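Local coordinates for protein putative oxygenase (Streptomyces viridochromogenes Tue57, PDB 4XAA) that probably acts as an iron- and 2-oxoglutarate-dependent oxygenase of orthosomycin biosynthesis, a pathway that uses oxidative cyclizations, at residues Ala11-Ala23 with Cys152-Asp164. Numbering follows the deposited sequence.
Sequences AIERFRRDGFANA and CLEAVPGSHLLPD
A chi1 of 65° sets His160 CG between the backbone N and the carbonyl carbon, and the ring lies flat against Gly19; a matching chi1 of 64° swings the Phe20 ring over to Ala155 and Pro157. These groups join the two sheets of the double-stranded beta-helix at one end: helix 8-18 runs out into edge strand 20-25 of the larger sheet, while strand 153-155 of the smaller sheet leads into a type II turn, Val156 to Ser159, and a short 3-10 segment.

Gly19, at positive phi where the helix ends, sets its CA almost over the middle of the imidazole, 3.3 Å from the centroid of the His160 ring, a CH-pi contact with no side chain in the way. Leu161 CG lies on the opposite face, toward the rim. At the ring's edge, His160 NE2 donates to Arg16 O over 3.3 Å, the acceptor lying in the ring plane although the nitrogen sits well above the plane of the carbonyl. Arg17 O meets the same edge at CE1. The imidazole thus takes up a carbonyl at the helix's C-terminal end.

Two residues along the helix from Arg16, Asp18 O receives the turn: Gly158 N bonds Asp18 O at 2.9 Å and 167°, and Pro157 CA adds a CA-H...O contact to that oxygen. Ser159 OG ties back to Val156 O and is also bonded to Val195 N, bracing the turn. On strand 153-155, Ala155, whose side chain is about 10 Å from the bound nickel, lays CB over one face of the Phe20 ring, toward its CD1-CE1 side, and Pro157 CA approaches the ring's edge, 3.9 Å from Phe20 CE1.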
loop_
_atom_site.group_PDB
_atom_site.type_symbol
_atom_site.label_atom_id
_atom_site.label_comp_id
_atom_site.label_asym_id
_atom_site.label_seq_id
_atom_site.Cartn_x
_atom_site.Cartn_y
_atom_site.Cartn_z
ATOM N N ALA A 11 -17.652 -0.448 -4.077
ATOM C CA ALA A 11 -16.223 -0.538 -3.884
ATOM C C ALA A 11 -15.830 -1.974 -3.526
ATOM O O ALA A 11 -14.817 -2.497 -4.014
ATOM C CB ALA A 11 -15.776 0.428 -2.829
ATOM N N ILE A 12 -16.649 -2.627 -2.704
ATOM C CA ILE A 12 -16.403 -4.026 -2.369
ATOM C C ILE A 12 -16.595 -4.879 -3.617
ATOM O O ILE A 12 -15.856 -5.831 -3.853
ATOM C CB ILE A 12 -17.319 -4.523 -1.227
ATOM C CG1 ILE A 12 -16.865 -3.926 0.102
ATOM C CG2 ILE A 12 -17.285 -6.047 -1.119
ATOM C CD1 ILE A 12 -17.839 -4.172 1.250
ATOM N N GLU A 13 -17.575 -4.516 -4.433
ATOM C CA GLU A 13 -17.824 -5.238 -5.666
ATOM C C GLU A 13 -16.650 -5.090 -6.622
ATOM O O GLU A 13 -16.246 -6.055 -7.261
ATOM C CB GLU A 13 -19.112 -4.753 -6.328
ATOM C CG GLU A 13 -19.539 -5.617 -7.506
ATOM C CD GLU A 13 -19.872 -7.043 -7.089
ATOM O OE1 GLU A 13 -20.622 -7.215 -6.102
ATOM O OE2 GLU A 13 -19.387 -7.991 -7.744
ATOM N N ARG A 14 -16.085 -3.890 -6.701
ATOM C CA ARG A 14 -14.928 -3.674 -7.563
ATOM C C ARG A 14 -13.703 -4.419 -7.032
ATOM O O ARG A 14 -12.872 -4.898 -7.812
ATOM C CB ARG A 14 -14.611 -2.184 -7.704
ATOM C CG ARG A 14 -15.598 -1.409 -8.564
ATOM C CD ARG A 14 -15.051 -0.048 -9.002
ATOM N NE ARG A 14 -14.406 0.640 -7.890
ATOM C CZ ARG A 14 -15.043 1.406 -7.010
ATOM N NH1 ARG A 14 -16.359 1.592 -7.127
ATOM N NH2 ARG A 14 -14.359 1.988 -6.022
ATOM N N PHE A 15 -13.582 -4.506 -5.710
ATOM C CA PHE A 15 -12.506 -5.288 -5.105
ATOM C C PHE A 15 -12.630 -6.730 -5.552
ATOM O O PHE A 15 -11.660 -7.356 -5.939
ATOM C CB PHE A 15 -12.547 -5.208 -3.576
ATOM C CG PHE A 15 -11.604 -6.158 -2.898
ATOM C CD1 PHE A 15 -10.227 -5.951 -2.951
ATOM C CD2 PHE A 15 -12.084 -7.250 -2.188
ATOM C CE1 PHE A 15 -9.345 -6.833 -2.315
ATOM C CE2 PHE A 15 -11.199 -8.141 -1.538
ATOM C CZ PHE A 15 -9.838 -7.931 -1.607
ATOM N N ARG A 16 -13.848 -7.246 -5.504
ATOM C CA ARG A 16 -14.090 -8.643 -5.791
ATOM C C ARG A 16 -13.837 -8.930 -7.269
ATOM O O ARG A 16 -13.352 -9.991 -7.644
ATOM C CB ARG A 16 -15.525 -9.011 -5.399
ATOM C CG ARG A 16 -15.738 -10.490 -5.215
ATOM C CD ARG A 16 -17.221 -10.824 -5.103
ATOM N NE ARG A 16 -17.982 -10.410 -6.278
ATOM C CZ ARG A 16 -17.809 -10.893 -7.507
ATOM N NH1 ARG A 16 -16.877 -11.810 -7.754
ATOM N NH2 ARG A 16 -18.565 -10.449 -8.504
ATOM N N ARG A 17 -14.158 -7.955 -8.103
ATOM C CA ARG A 17 -14.110 -8.128 -9.546
ATOM C C ARG A 17 -12.754 -7.772 -10.140
ATOM O O ARG A 17 -12.183 -8.567 -10.869
ATOM C CB ARG A 17 -15.196 -7.282 -10.208
ATOM C CG ARG A 17 -15.231 -7.386 -11.717
ATOM C CD ARG A 17 -16.252 -6.424 -12.307
ATOM N NE ARG A 17 -17.443 -6.324 -11.460
ATOM C CZ ARG A 17 -18.393 -7.255 -11.379
ATOM N NH1 ARG A 17 -18.295 -8.372 -12.093
ATOM N NH2 ARG A 17 -19.438 -7.072 -10.580
ATOM N N ASP A 18 -12.255 -6.573 -9.842
ATOM C CA ASP A 18 -10.991 -6.113 -10.408
ATOM C C ASP A 18 -9.773 -6.416 -9.534
ATOM O O ASP A 18 -8.653 -6.318 -10.019
ATOM C CB ASP A 18 -11.038 -4.611 -10.666
ATOM C CG ASP A 18 -12.248 -4.209 -11.436
ATOM O OD1 ASP A 18 -12.743 -5.073 -12.183
ATOM O OD2 ASP A 18 -12.708 -3.050 -11.286
ATOM N N GLY A 19 -9.988 -6.729 -8.253
ATOM C CA GLY A 19 -8.893 -7.044 -7.349
ATOM C C GLY A 19 -8.363 -5.886 -6.524
ATOM O O GLY A 19 -7.455 -6.063 -5.717
ATOM N N PHE A 20 -8.924 -4.701 -6.720
ATOM C CA PHE A 20 -8.491 -3.513 -5.987
ATOM C C PHE A 20 -9.627 -2.497 -5.913
ATOM O O PHE A 20 -10.461 -2.456 -6.812
ATOM C CB PHE A 20 -7.272 -2.879 -6.664
ATOM C CG PHE A 20 -7.558 -2.359 -8.045
ATOM C CD1 PHE A 20 -7.546 -3.210 -9.135
ATOM C CD2 PHE A 20 -7.852 -1.020 -8.251
ATOM C CE1 PHE A 20 -7.817 -2.735 -10.414
ATOM C CE2 PHE A 20 -8.126 -0.537 -9.530
ATOM C CZ PHE A 20 -8.111 -1.395 -10.611
ATOM N N ALA A 21 -9.659 -1.668 -4.870
ATOM C CA ALA A 21 -10.605 -0.546 -4.850
ATOM C C ALA A 21 -10.205 0.568 -3.887
ATOM O O ALA A 21 -9.677 0.313 -2.812
ATOM C CB ALA A 21 -11.994 -1.034 -4.516
ATOM N N ASN A 22 -10.458 1.811 -4.281
ATOM C CA ASN A 22 -10.355 2.925 -3.347
ATOM C C ASN A 22 -11.632 3.012 -2.537
ATOM O O ASN A 22 -12.693 3.271 -3.086
ATOM C CB ASN A 22 -10.099 4.237 -4.081
ATOM C CG ASN A 22 -9.801 5.384 -3.140
ATOM O OD1 ASN A 22 -10.016 5.287 -1.930
ATOM N ND2 ASN A 22 -9.299 6.481 -3.693
ATOM N N ALA A 23 -11.525 2.791 -1.234
ATOM C CA ALA A 23 -12.693 2.783 -0.346
ATOM C C ALA A 23 -12.967 4.150 0.273
ATOM O O ALA A 23 -13.916 4.315 1.030
ATOM C CB ALA A 23 -12.508 1.759 0.763
ATOM N N CYS A 152 1.724 6.747 -7.955
ATOM C CA CYS A 152 0.602 6.001 -7.378
ATOM C C CYS A 152 0.584 4.535 -7.813
ATOM O O CYS A 152 1.316 4.122 -8.710
ATOM C CB CYS A 152 -0.736 6.649 -7.752
ATOM S SG CYS A 152 -1.243 6.387 -9.479
ATOM N N LEU A 153 -0.265 3.760 -7.154
ATOM C CA LEU A 153 -0.449 2.355 -7.460
ATOM C C LEU A 153 -0.997 2.169 -8.868
ATOM O O LEU A 153 -1.892 2.898 -9.307
ATOM C CB LEU A 153 -1.403 1.727 -6.435
ATOM C CG LEU A 153 -1.648 0.218 -6.428
ATOM C CD1 LEU A 153 -0.455 -0.501 -5.854
ATOM C CD2 LEU A 153 -2.896 -0.102 -5.626
ATOM N N GLU A 154 -0.470 1.191 -9.584
ATOM C CA GLU A 154 -1.057 0.812 -10.850
ATOM C C GLU A 154 -1.397 -0.657 -10.785
ATOM O O GLU A 154 -0.776 -1.402 -10.051
ATOM C CB GLU A 154 -0.109 1.126 -11.995
ATOM C CG GLU A 154 0.311 2.588 -12.002
ATOM C CD GLU A 154 1.129 2.973 -13.218
ATOM O OE1 GLU A 154 1.031 2.274 -14.251
ATOM O OE2 GLU A 154 1.877 3.971 -13.133
ATOM N N ALA A 155 -2.393 -1.087 -11.529
ATOM C CA ALA A 155 -2.789 -2.480 -11.418
ATOM C C ALA A 155 -3.357 -2.992 -12.725
ATOM O O ALA A 155 -3.749 -2.209 -13.592
ATOM C CB ALA A 155 -3.817 -2.653 -10.279
ATOM N N VAL A 156 -3.411 -4.311 -12.861
ATOM C CA VAL A 156 -4.113 -4.921 -13.974
ATOM C C VAL A 156 -5.390 -5.536 -13.440
ATOM O O VAL A 156 -5.332 -6.518 -12.703
ATOM C CB VAL A 156 -3.269 -6.008 -14.688
ATOM C CG1 VAL A 156 -4.006 -6.512 -15.924
ATOM C CG2 VAL A 156 -1.877 -5.486 -15.036
ATOM N N PRO A 157 -6.552 -4.960 -13.806
ATOM C CA PRO A 157 -7.866 -5.390 -13.310
ATOM C C PRO A 157 -8.133 -6.849 -13.601
ATOM O O PRO A 157 -7.903 -7.282 -14.717
ATOM C CB PRO A 157 -8.851 -4.513 -14.093
ATOM C CG PRO A 157 -8.056 -3.350 -14.545
ATOM C CD PRO A 157 -6.669 -3.870 -14.783
ATOM N N GLY A 158 -8.621 -7.590 -12.616
ATOM C CA GLY A 158 -8.926 -8.993 -12.817
ATOM C C GLY A 158 -7.746 -9.937 -12.639
ATOM O O GLY A 158 -7.922 -11.150 -12.652
ATOM N N SER A 159 -6.545 -9.406 -12.446
ATOM C CA SER A 159 -5.362 -10.272 -12.492
ATOM C C SER A 159 -5.226 -11.141 -11.229
ATOM O O SER A 159 -4.705 -12.244 -11.282
ATOM C CB SER A 159 -4.100 -9.446 -12.728
ATOM O OG SER A 159 -3.935 -8.426 -11.761
ATOM N N HIS A 160 -5.739 -10.673 -10.103
ATOM C CA HIS A 160 -5.787 -11.505 -8.899
ATOM C C HIS A 160 -6.525 -12.834 -9.129
ATOM O O HIS A 160 -6.410 -13.756 -8.333
ATOM C CB HIS A 160 -6.465 -10.747 -7.752
ATOM C CG HIS A 160 -7.911 -10.453 -8.009
ATOM N ND1 HIS A 160 -8.347 -9.830 -9.156
ATOM C CD2 HIS A 160 -9.020 -10.712 -7.275
ATOM C CE1 HIS A 160 -9.664 -9.710 -9.118
ATOM N NE2 HIS A 160 -10.094 -10.226 -7.981
ATOM N N LEU A 161 -7.295 -12.932 -10.208
ATOM C CA LEU A 161 -8.074 -14.143 -10.435
ATOM C C LEU A 161 -7.302 -15.166 -11.264
ATOM O O LEU A 161 -7.688 -16.327 -11.318
ATOM C CB LEU A 161 -9.411 -13.799 -11.108
ATOM C CG LEU A 161 -10.385 -12.987 -10.236
ATOM C CD1 LEU A 161 -11.545 -12.450 -11.055
ATOM C CD2 LEU A 161 -10.903 -13.816 -9.110
ATOM N N LEU A 162 -6.218 -14.735 -11.905
ATOM C CA LEU A 162 -5.393 -15.634 -12.736
ATOM C C LEU A 162 -4.715 -16.744 -11.928
ATOM O O LEU A 162 -4.458 -16.583 -10.739
ATOM C CB LEU A 162 -4.335 -14.827 -13.477
ATOM C CG LEU A 162 -4.933 -13.786 -14.413
ATOM C CD1 LEU A 162 -3.830 -12.896 -14.951
ATOM C CD2 LEU A 162 -5.687 -14.472 -15.539
ATOM N N PRO A 163 -4.442 -17.888 -12.571
ATOM C CA PRO A 163 -3.778 -19.031 -11.930
ATOM C C PRO A 163 -2.459 -18.676 -11.249
ATOM O O PRO A 163 -1.891 -17.611 -11.511
ATOM C CB PRO A 163 -3.543 -19.987 -13.101
ATOM C CG PRO A 163 -4.707 -19.713 -14.008
ATOM C CD PRO A 163 -4.893 -18.219 -13.935
ATOM N N ASP A 164 -1.985 -19.557 -10.372
ATOM C CA ASP A 164 -0.754 -19.302 -9.623
ATOM C C ASP A 164 0.449 -19.155 -10.540
ATOM O O ASP A 164 1.363 -18.388 -10.257
ATOM C CB ASP A 164 -0.496 -20.419 -8.614
ATOM C CG ASP A 164 -1.463 -20.389 -7.422
ATOM O OD1 ASP A 164 -2.397 -19.549 -7.378
ATOM O OD2 ASP A 164 -1.290 -21.236 -6.523
#